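Local coordinates for glycosyl hydrolase family 2, TIM barrel domain protein (Faecalibacterium prausnitzii A2-165, PDB 6ED2) that is a family 2 glycoside hydrolase, a beta-glucuronidase that probably cleaves glucuronic acid from glucuronide conjugates, including those of drugs in the human gut, at residues T35-I40 against D289-R294; P206-L211 against I279-G284; L28-A33 against A360-Q365. One frame throughout, in Å; residues are numbered along the deposited sequence.

The three contacts lie on the same side of the chain's centre. Contact 1 is in the middle, with centre-to-centre distances of about 10 Å to contact 2 and about 12 Å to contact 3; contacts 2 and 3 are about 20 Å apart. Contacts 1 and 2 share one four-stranded antiparallel sheet, through its neighbouring strands 286-295 and 275-283. Along the chain the first segments come in the order 28-33, 35-40, 206-211, and their partners in the reverse order. The chain start thus touches the TIM barrel at helix 361-370, then the edge strand of this sheet, before continuing as strand 38-51 of the nine-stranded sheet. It links parts of the three family 2 domains.

Contact 1: T35-I40 against D289-R294; sequences TTRRLI and DEYLDR
Arg-37 and Asp-289 form the ionic part of the contact. The guanidinium grips the carboxylate side-on with two nitrogens. Arg-37 NE bonds to Asp-289 OD1 at 3.0 Å. Arg-37 NH2 meets Asp-289 OD2 at 2.8 Å, almost straight. Both oxygens use their syn lone pairs, and the two planes are only 19° apart. The arginine chain is extended from CG to NE, which carries the group alongside the acid. Val-210 adds a second partner to each side: its O takes Arg-37 NH2 and its N gives to Asp-289 OD2.

The Tyr-291 ring packs on the guanidinium. Tyr-291 CD1 lies over one guanidinium face, 3.7 Å from Arg-37 NH1, with the planes 61° apart.

The threonines make the remaining hydrogen bonds. Glu-290 OE1 accepts twice from Thr-35, from N at 2.9 Å and from OG1 at 2.8 Å, both on the same face of the carboxylate. Its OE2 pairs with Arg-280 in a salt bridge. Thr-36 OG1 receives Glu-290 N at 2.8 Å. Its chi1 of 60° puts the hydroxyl between the backbone N and the carbonyl carbon, facing the strand.

Each buried carboxylate is therefore held by an arginine and by N-H or O-H donors. This probably stabilises both as charged groups and fixes the loop before strand 38-51 on edge strand 286-295.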
loop_
_atom_site.group_PDB
_atom_site.type_symbol
_atom_site.label_atom_id
_atom_site.label_comp_id
_atom_site.label_asym_id
_atom_site.label_seq_id
_atom_site.Cartn_x
_atom_site.Cartn_y
_atom_site.Cartn_z
ATOM N N THR A 35 28.298 -10.184 43.896
ATOM C CA THR A 35 29.009 -10.996 44.870
ATOM C C THR A 35 28.056 -11.734 45.799
ATOM O O THR A 35 28.288 -12.905 46.123
ATOM C CB THR A 35 29.942 -10.110 45.687
ATOM O OG1 THR A 35 30.981 -9.620 44.835
ATOM C CG2 THR A 35 30.555 -10.892 46.839
ATOM N N THR A 36 26.956 -11.069 46.197
ATOM C CA THR A 36 26.054 -11.582 47.221
ATOM C C THR A 36 24.640 -11.859 46.740
ATOM O O THR A 36 23.836 -12.396 47.517
ATOM C CB THR A 36 25.953 -10.587 48.384
ATOM O OG1 THR A 36 25.447 -9.350 47.875
ATOM C CG2 THR A 36 27.321 -10.332 49.007
ATOM N N ARG A 37 24.288 -11.482 45.520
ATOM C CA ARG A 37 22.924 -11.651 45.035
ATOM C C ARG A 37 22.906 -12.612 43.858
ATOM O O ARG A 37 23.736 -12.508 42.946
ATOM C CB ARG A 37 22.322 -10.307 44.630
ATOM C CG ARG A 37 22.248 -9.295 45.793
ATOM C CD ARG A 37 21.613 -7.979 45.340
ATOM N NE ARG A 37 21.549 -6.992 46.423
ATOM C CZ ARG A 37 20.600 -6.064 46.520
ATOM N NH1 ARG A 37 19.638 -6.000 45.598
ATOM N NH2 ARG A 37 20.608 -5.204 47.537
ATOM N N ARG A 38 21.965 -13.539 43.881
ATOM C CA ARG A 38 21.727 -14.430 42.757
ATOM C C ARG A 38 20.527 -13.928 41.971
ATOM O O ARG A 38 19.621 -13.291 42.520
ATOM C CB ARG A 38 21.496 -15.862 43.235
ATOM C CG ARG A 38 22.606 -16.375 44.133
ATOM C CD ARG A 38 23.966 -16.134 43.520
ATOM N NE ARG A 38 25.057 -16.491 44.442
ATOM C CZ ARG A 38 26.047 -15.677 44.820
ATOM N NH1 ARG A 38 26.114 -14.426 44.364
ATOM N NH2 ARG A 38 26.988 -16.120 45.652
ATOM N N LEU A 39 20.529 -14.225 40.674
ATOM C CA LEU A 39 19.521 -13.707 39.757
ATOM C C LEU A 39 19.201 -14.765 38.707
ATOM O O LEU A 39 20.094 -15.220 37.985
ATOM C CB LEU A 39 20.021 -12.419 39.096
ATOM C CG LEU A 39 19.014 -11.739 38.167
ATOM C CD1 LEU A 39 17.755 -11.412 38.932
ATOM C CD2 LEU A 39 19.618 -10.502 37.534
ATOM N N ILE A 40 17.926 -15.130 38.594
ATOM C CA ILE A 40 17.477 -16.106 37.610
ATOM C C ILE A 40 16.256 -15.551 36.889
ATOM O O ILE A 40 15.225 -15.301 37.519
ATOM C CB ILE A 40 17.141 -17.456 38.262
ATOM C CG1 ILE A 40 18.390 -18.042 38.922
ATOM C CG2 ILE A 40 16.581 -18.430 37.208
ATOM C CD1 ILE A 40 18.178 -19.432 39.518
ATOM N N ASP A 289 26.449 -7.669 51.632
ATOM C CA ASP A 289 25.623 -7.404 50.461
ATOM C C ASP A 289 26.411 -6.509 49.529
ATOM O O ASP A 289 27.266 -5.731 49.963
ATOM C CB ASP A 289 24.283 -6.737 50.797
ATOM C CG ASP A 289 23.383 -6.593 49.566
ATOM O OD1 ASP A 289 23.329 -7.551 48.756
ATOM O OD2 ASP A 289 22.739 -5.524 49.389
ATOM N N GLU A 290 26.131 -6.643 48.241
ATOM C CA GLU A 290 26.764 -5.781 47.261
ATOM C C GLU A 290 25.740 -5.445 46.195
ATOM O O GLU A 290 25.036 -6.331 45.703
ATOM C CB GLU A 290 27.992 -6.438 46.642
ATOM C CG GLU A 290 28.438 -5.785 45.359
ATOM C CD GLU A 290 29.604 -6.515 44.739
ATOM O OE1 GLU A 290 29.372 -7.522 44.031
ATOM O OE2 GLU A 290 30.753 -6.101 45.002
ATOM N N TYR A 291 25.617 -4.161 45.887
ATOM C CA TYR A 291 24.778 -3.710 44.798
ATOM C C TYR A 291 25.661 -2.995 43.796
ATOM O O TYR A 291 26.663 -2.385 44.164
ATOM C CB TYR A 291 23.624 -2.789 45.250
ATOM C CG TYR A 291 22.631 -2.607 44.126
ATOM C CD1 TYR A 291 21.755 -3.641 43.764
ATOM C CD2 TYR A 291 22.615 -1.435 43.375
ATOM C CE1 TYR A 291 20.871 -3.489 42.702
ATOM C CE2 TYR A 291 21.742 -1.278 42.303
ATOM C CZ TYR A 291 20.877 -2.304 41.971
ATOM O OH TYR A 291 20.006 -2.132 40.915
ATOM N N LEU A 292 25.311 -3.139 42.523
ATOM C CA LEU A 292 26.114 -2.659 41.411
ATOM C C LEU A 292 25.228 -1.894 40.439
ATOM O O LEU A 292 24.121 -2.322 40.120
ATOM C CB LEU A 292 26.802 -3.824 40.685
ATOM C CG LEU A 292 27.729 -4.728 41.503
ATOM C CD1 LEU A 292 27.993 -6.031 40.740
ATOM C CD2 LEU A 292 29.042 -4.016 41.805
ATOM N N ASP A 293 25.717 -0.760 39.966
ATOM C CA ASP A 293 24.936 0.041 39.042
ATOM C C ASP A 293 25.911 0.899 38.255
ATOM O O ASP A 293 27.125 0.885 38.493
ATOM C CB ASP A 293 23.883 0.879 39.783
ATOM C CG ASP A 293 22.672 1.231 38.913
ATOM O OD1 ASP A 293 22.710 1.008 37.673
ATOM O OD2 ASP A 293 21.687 1.766 39.485
ATOM N N ARG A 294 25.370 1.602 37.272
ATOM C CA ARG A 294 26.147 2.526 36.463
ATOM C C ARG A 294 25.456 3.874 36.507
ATOM O O ARG A 294 24.225 3.944 36.411
ATOM C CB ARG A 294 26.277 2.021 35.042
ATOM C CG ARG A 294 26.879 0.632 34.997
ATOM C CD ARG A 294 26.843 0.069 33.606
ATOM N NE ARG A 294 27.885 0.631 32.756
ATOM C CZ ARG A 294 27.723 0.852 31.453
ATOM N NH1 ARG A 294 26.546 0.570 30.871
ATOM N NH2 ARG A 294 28.722 1.368 30.740
#

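Contact 2: P206-L211 against I279-G284; sequences PKERVL and IRIHEG
Arg-209 and Ile-281 mark the closest approach of the two backbones, CA to CA 7.2 Å, and the touching parts run nearly opposite ways, 164° apart. The contact is made by side chains and is largely apolar.

Ile-281 carries most of it. Its CG1 stands beside the backbone N (chi1 -55°) and the chain then runs extended, which drives CD1 against the peptide between Arg-209 and Val-210. Ile-281 CD1 is 3.5 Å from Arg-209 C and also 3.5 Å from Val-210 N. The other branch, Ile-281 CG2, lies 3.8 Å from Glu-208 OE2.

Val-210 fills the angle between the two isoleucines. Val-210 CG2 touches Ile-279 CG2 at 3.9 Å, where the side chains cross at about a right angle, and Ile-281 CD1 at 4.0 Å.

The segments belong to different sheets. Strand 210-219 edges a three-stranded antiparallel sheet, and strand 275-283 lies within a four-stranded one. The two sheets pack as the immunoglobulin-like beta-sandwich of family 2 glycoside hydrolases, and these aliphatic groups are part of its core. Val-230 of the middle strand of the smaller sheet packs on both Val-210 and Ile-279. With an alanine here in place of Ile-281, CD1 and CG2 are gone, and a gap would probably open beside the Arg-209 to Val-210 peptide and take from Val-210 CG2 its contact with CD1.

Glu-208 reaches out on an extended chain, and its OE1 is bonded to His-236. Arg-209 turns its CB away from 279-284; its side chain is extended, and Arg-209 NH1 bonds to Pro-206 O at 2.7 Å and pairs with Asp-109. The side chain of Ile-279 is about 6 Å from a bound magnesium ion, which is held by Thr-239 and Glu-241 on the adjacent strand 238-244.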
loop_
_atom_site.group_PDB
_atom_site.type_symbol
_atom_site.label_atom_id
_atom_site.label_comp_id
_atom_site.label_asym_id
_atom_site.label_seq_id
_atom_site.Cartn_x
_atom_site.Cartn_y
_atom_site.Cartn_z
ATOM N N PRO A 206 20.678 -11.319 50.297
ATOM C CA PRO A 206 20.984 -11.354 51.735
ATOM C C PRO A 206 19.850 -10.715 52.531
ATOM O O PRO A 206 19.184 -9.781 52.076
ATOM C CB PRO A 206 22.283 -10.537 51.854
ATOM C CG PRO A 206 22.805 -10.391 50.460
ATOM C CD PRO A 206 21.590 -10.431 49.559
ATOM N N LYS A 207 19.612 -11.252 53.727
ATOM C CA LYS A 207 18.535 -10.724 54.549
ATOM C C LYS A 207 18.796 -9.281 54.976
ATOM O O LYS A 207 17.853 -8.501 55.115
ATOM C CB LYS A 207 18.316 -11.654 55.741
ATOM C CG LYS A 207 17.358 -12.778 55.338
ATOM C CD LYS A 207 17.546 -14.052 56.104
ATOM C CE LYS A 207 16.395 -14.980 55.814
ATOM N NZ LYS A 207 16.430 -16.134 56.733
ATOM N N GLU A 208 20.055 -8.897 55.144
ATOM C CA GLU A 208 20.423 -7.506 55.317
ATOM C C GLU A 208 20.999 -6.994 54.001
ATOM O O GLU A 208 22.036 -7.482 53.544
ATOM C CB GLU A 208 21.441 -7.337 56.443
ATOM C CG GLU A 208 21.769 -5.874 56.683
ATOM C CD GLU A 208 22.770 -5.640 57.805
ATOM O OE1 GLU A 208 23.081 -6.601 58.542
ATOM O OE2 GLU A 208 23.229 -4.480 57.960
ATOM N N ARG A 209 20.355 -5.995 53.404
ATOM C CA ARG A 209 20.752 -5.622 52.055
ATOM C C ARG A 209 20.427 -4.164 51.772
ATOM O O ARG A 209 19.599 -3.546 52.442
ATOM C CB ARG A 209 20.051 -6.502 51.023
ATOM C CG ARG A 209 18.526 -6.460 51.144
ATOM C CD ARG A 209 17.921 -7.215 49.994
ATOM N NE ARG A 209 16.477 -7.388 50.088
ATOM C CZ ARG A 209 15.874 -8.307 50.829
ATOM N NH1 ARG A 209 16.587 -9.125 51.603
ATOM N NH2 ARG A 209 14.552 -8.391 50.817
ATOM N N VAL A 210 21.116 -3.628 50.760
ATOM C CA VAL A 210 20.758 -2.349 50.175
ATOM C C VAL A 210 19.349 -2.402 49.602
ATOM O O VAL A 210 19.015 -3.303 48.824
ATOM C CB VAL A 210 21.772 -1.984 49.092
ATOM C CG1 VAL A 210 21.451 -0.603 48.520
ATOM C CG2 VAL A 210 23.173 -2.070 49.655
ATOM N N LEU A 211 18.514 -1.421 49.975
ATOM C CA LEU A 211 17.187 -1.247 49.392
ATOM C C LEU A 211 17.096 -0.081 48.423
ATOM O O LEU A 211 16.216 -0.074 47.556
ATOM C CB LEU A 211 16.138 -1.033 50.486
ATOM C CG LEU A 211 16.117 -2.034 51.644
ATOM C CD1 LEU A 211 15.213 -1.514 52.736
ATOM C CD2 LEU A 211 15.650 -3.401 51.194
ATOM N N ILE A 279 28.251 -0.603 45.767
ATOM C CA ILE A 279 27.761 -0.364 47.118
ATOM C C ILE A 279 27.830 -1.665 47.901
ATOM O O ILE A 279 27.211 -2.660 47.508
ATOM C CB ILE A 279 26.319 0.173 47.125
ATOM C CG1 ILE A 279 26.141 1.368 46.188
ATOM C CG2 ILE A 279 25.900 0.505 48.559
ATOM C CD1 ILE A 279 24.681 1.707 45.968
ATOM N N ARG A 280 28.514 -1.641 49.047
ATOM C CA ARG A 280 28.705 -2.850 49.837
ATOM C C ARG A 280 28.325 -2.630 51.296
ATOM O O ARG A 280 28.569 -1.561 51.862
ATOM C CB ARG A 280 30.168 -3.328 49.743
ATOM C CG ARG A 280 30.535 -3.881 48.384
ATOM C CD ARG A 280 31.920 -4.495 48.393
ATOM N NE ARG A 280 32.070 -5.442 47.294
ATOM C CZ ARG A 280 33.027 -6.363 47.222
ATOM N NH1 ARG A 280 33.938 -6.466 48.186
ATOM N NH2 ARG A 280 33.071 -7.186 46.185
ATOM N N ILE A 281 27.722 -3.654 51.894
ATOM C CA ILE A 281 27.542 -3.756 53.337
ATOM C C ILE A 281 28.566 -4.750 53.870
ATOM O O ILE A 281 28.782 -5.808 53.264
ATOM C CB ILE A 281 26.111 -4.197 53.692
ATOM C CG1 ILE A 281 25.077 -3.262 53.059
ATOM C CG2 ILE A 281 25.929 -4.287 55.224
ATOM C CD1 ILE A 281 23.642 -3.760 53.205
ATOM N N HIS A 282 29.203 -4.420 54.999
ATOM C CA HIS A 282 30.216 -5.274 55.615
ATOM C C HIS A 282 29.846 -5.629 57.045
ATOM O O HIS A 282 29.321 -4.791 57.790
ATOM C CB HIS A 282 31.583 -4.605 55.635
ATOM C CG HIS A 282 32.070 -4.187 54.287
ATOM N ND1 HIS A 282 32.855 -4.995 53.494
ATOM C CD2 HIS A 282 31.876 -3.044 53.588
ATOM C CE1 HIS A 282 33.128 -4.367 52.365
ATOM N NE2 HIS A 282 32.551 -3.178 52.400
ATOM N N GLU A 283 30.128 -6.871 57.424
ATOM C CA GLU A 283 30.135 -7.315 58.818
ATOM C C GLU A 283 31.568 -7.759 59.088
ATOM O O GLU A 283 31.991 -8.828 58.639
ATOM C CB GLU A 283 29.129 -8.434 59.068
ATOM C CG GLU A 283 29.189 -9.031 60.484
ATOM C CD GLU A 283 27.862 -9.641 60.934
ATOM O OE1 GLU A 283 27.087 -10.112 60.068
ATOM O OE2 GLU A 283 27.588 -9.645 62.160
ATOM N N GLY A 284 32.320 -6.924 59.786
ATOM C CA GLY A 284 33.739 -7.179 59.927
ATOM C C GLY A 284 34.414 -7.066 58.579
ATOM O O GLY A 284 34.296 -6.059 57.877
#

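Contact 3: L28-A33 against A360-Q365; sequences LLYPRA and AEEIYQ
Tyr-30 touches Glu-361, Glu-362 and Gln-365. Before it in the chain, Leu-28 is linked to 360-365 through a water only. The water donates to Leu-28 O and to Glu-361 OE2, each at 2.8 Å, and so ties a loop carbonyl to the Glu-361 carboxylate.

Tyr-30 makes the main direct contact. Its CG is anti to the backbone N (chi1 -166°), which sends the ring out to the helix. At the far end Tyr-30 OH donates to Glu-362 OE2 at 2.6 Å. The hydroxyl meets that oxygen from above the carboxylate plane, 62° out of it. Glu-361 CB packs against the ring at Tyr-30 CD1, 3.6 Å away. Gln-365 comes over one face: its NE2 stands 3.3 Å above the Tyr-30 ring plane, over the centre, and the amide is turned 87° from the ring.

Pro-31 packs on the opposite face of the same ring, with CD 3.4 Å above the plane of Tyr-30. The tyrosine is thus held between a proline and an amide.

Arg-32 bends at chi2 and lays its guanidinium beside Tyr-30, with CD2 of the ring over one guanidinium face. Arg-32 NH2 also comes to 3.9 Å from Gln-365 NE2.

The loop precedes strand 38-51, and the helix 361-370 belongs to the TIM barrel, between strands 351-353 and 373-377. Trp-201 of strand 200-205 packs on Tyr-30 and Pro-31. Helix 409-427 meets Leu-28, and helix 334-347 lies against Glu-362 and Ile-363.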
loop_
_atom_site.group_PDB
_atom_site.type_symbol
_atom_site.label_atom_id
_atom_site.label_comp_id
_atom_site.label_asym_id
_atom_site.label_seq_id
_atom_site.Cartn_x
_atom_site.Cartn_y
_atom_site.Cartn_z
ATOM N N LEU A 28 13.068 -0.698 44.633
ATOM C CA LEU A 28 12.813 -0.636 43.198
ATOM C C LEU A 28 14.110 -0.674 42.391
ATOM O O LEU A 28 14.113 -0.340 41.198
ATOM C CB LEU A 28 11.978 0.612 42.870
ATOM C CG LEU A 28 10.506 0.466 43.272
ATOM C CD1 LEU A 28 10.316 0.707 44.744
ATOM C CD2 LEU A 28 9.629 1.410 42.487
ATOM N N LEU A 29 15.215 -1.048 43.025
ATOM C CA LEU A 29 16.468 -1.260 42.315
ATOM C C LEU A 29 16.328 -2.351 41.249
ATOM O O LEU A 29 15.695 -3.388 41.467
ATOM C CB LEU A 29 17.560 -1.640 43.314
ATOM C CG LEU A 29 17.934 -0.541 44.311
ATOM C CD1 LEU A 29 18.974 -1.038 45.319
ATOM C CD2 LEU A 29 18.440 0.688 43.551
ATOM N N TYR A 30 16.920 -2.114 40.093
ATOM C CA TYR A 30 16.914 -3.126 39.055
ATOM C C TYR A 30 17.635 -4.379 39.556
ATOM O O TYR A 30 18.732 -4.267 40.130
ATOM C CB TYR A 30 17.590 -2.605 37.786
ATOM C CG TYR A 30 17.311 -3.498 36.605
ATOM C CD1 TYR A 30 16.069 -3.486 35.991
ATOM C CD2 TYR A 30 18.262 -4.389 36.141
ATOM C CE1 TYR A 30 15.797 -4.303 34.922
ATOM C CE2 TYR A 30 17.995 -5.213 35.071
ATOM C CZ TYR A 30 16.766 -5.164 34.472
ATOM O OH TYR A 30 16.481 -5.981 33.414
ATOM N N PRO A 31 17.071 -5.571 39.352
ATOM C CA PRO A 31 17.702 -6.788 39.885
ATOM C C PRO A 31 19.076 -7.010 39.273
ATOM O O PRO A 31 19.288 -6.800 38.077
ATOM C CB PRO A 31 16.722 -7.900 39.494
ATOM C CG PRO A 31 15.437 -7.209 39.210
ATOM C CD PRO A 31 15.813 -5.869 38.647
ATOM N N ARG A 32 20.025 -7.407 40.118
ATOM C CA ARG A 32 21.416 -7.549 39.708
ATOM C C ARG A 32 21.994 -8.830 40.295
ATOM O O ARG A 32 21.678 -9.206 41.430
ATOM C CB ARG A 32 22.275 -6.349 40.153
ATOM C CG ARG A 32 21.900 -4.997 39.533
ATOM C CD ARG A 32 22.386 -4.845 38.088
ATOM N NE ARG A 32 22.106 -3.504 37.571
ATOM C CZ ARG A 32 21.900 -3.225 36.285
ATOM N NH1 ARG A 32 21.946 -4.190 35.370
ATOM N NH2 ARG A 32 21.648 -1.974 35.910
ATOM N N ALA A 33 22.818 -9.513 39.499
ATOM C CA ALA A 33 23.694 -10.549 40.025
ATOM C C ALA A 33 24.949 -9.876 40.566
ATOM O O ALA A 33 25.570 -9.059 39.874
ATOM C CB ALA A 33 24.057 -11.564 38.934
ATOM N N ALA A 360 9.744 0.188 30.518
ATOM C CA ALA A 360 10.651 -0.820 31.058
ATOM C C ALA A 360 12.001 -0.192 31.366
ATOM O O ALA A 360 12.497 0.643 30.608
ATOM C CB ALA A 360 10.839 -1.979 30.074
ATOM N N GLU A 361 12.596 -0.608 32.490
ATOM C CA GLU A 361 13.886 -0.068 32.910
ATOM C C GLU A 361 14.924 -0.142 31.797
ATOM O O GLU A 361 15.762 0.759 31.665
ATOM C CB GLU A 361 14.397 -0.818 34.152
ATOM C CG GLU A 361 13.544 -0.691 35.427
ATOM C CD GLU A 361 12.482 -1.782 35.593
ATOM O OE1 GLU A 361 11.821 -2.161 34.592
ATOM O OE2 GLU A 361 12.289 -2.257 36.743
ATOM N N GLU A 362 14.890 -1.218 30.990
ATOM C CA GLU A 362 15.911 -1.428 29.961
ATOM C C GLU A 362 15.976 -0.277 28.958
ATOM O O GLU A 362 17.050 0.017 28.420
ATOM C CB GLU A 362 15.636 -2.754 29.237
ATOM C CG GLU A 362 15.920 -3.984 30.093
ATOM C CD GLU A 362 14.777 -4.383 31.008
ATOM O OE1 GLU A 362 13.859 -3.562 31.300
ATOM O OE2 GLU A 362 14.803 -5.550 31.447
ATOM N N ILE A 363 14.852 0.389 28.691
ATOM C CA ILE A 363 14.874 1.531 27.775
ATOM C C ILE A 363 15.647 2.710 28.381
ATOM O O ILE A 363 16.380 3.413 27.673
ATOM C CB ILE A 363 13.430 1.907 27.389
ATOM C CG1 ILE A 363 12.822 0.786 26.535
ATOM C CG2 ILE A 363 13.375 3.258 26.659
ATOM C CD1 ILE A 363 11.322 0.855 26.397
ATOM N N TYR A 364 15.509 2.949 29.696
ATOM C CA TYR A 364 16.292 4.008 30.337
ATOM C C TYR A 364 17.766 3.646 30.367
ATOM O O TYR A 364 18.637 4.517 30.200
ATOM C CB TYR A 364 15.818 4.266 31.775
ATOM C CG TYR A 364 14.343 4.570 31.927
ATOM C CD1 TYR A 364 13.903 5.879 32.148
ATOM C CD2 TYR A 364 13.391 3.552 31.855
ATOM C CE1 TYR A 364 12.533 6.169 32.288
ATOM C CE2 TYR A 364 12.035 3.825 31.986
ATOM C CZ TYR A 364 11.610 5.145 32.219
ATOM O OH TYR A 364 10.269 5.418 32.350
ATOM N N GLN A 365 18.064 2.369 30.619
ATOM C CA GLN A 365 19.455 1.934 30.625
ATOM C C GLN A 365 20.108 2.207 29.275
ATOM O O GLN A 365 21.262 2.651 29.209
ATOM C CB GLN A 365 19.529 0.452 30.990
ATOM C CG GLN A 365 18.972 0.135 32.394
ATOM C CD GLN A 365 18.852 -1.371 32.651
ATOM O OE1 GLN A 365 19.221 -2.190 31.806
ATOM N NE2 GLN A 365 18.354 -1.735 33.823
HETATM O O HOH W 1 14.123 -1.653 38.705
#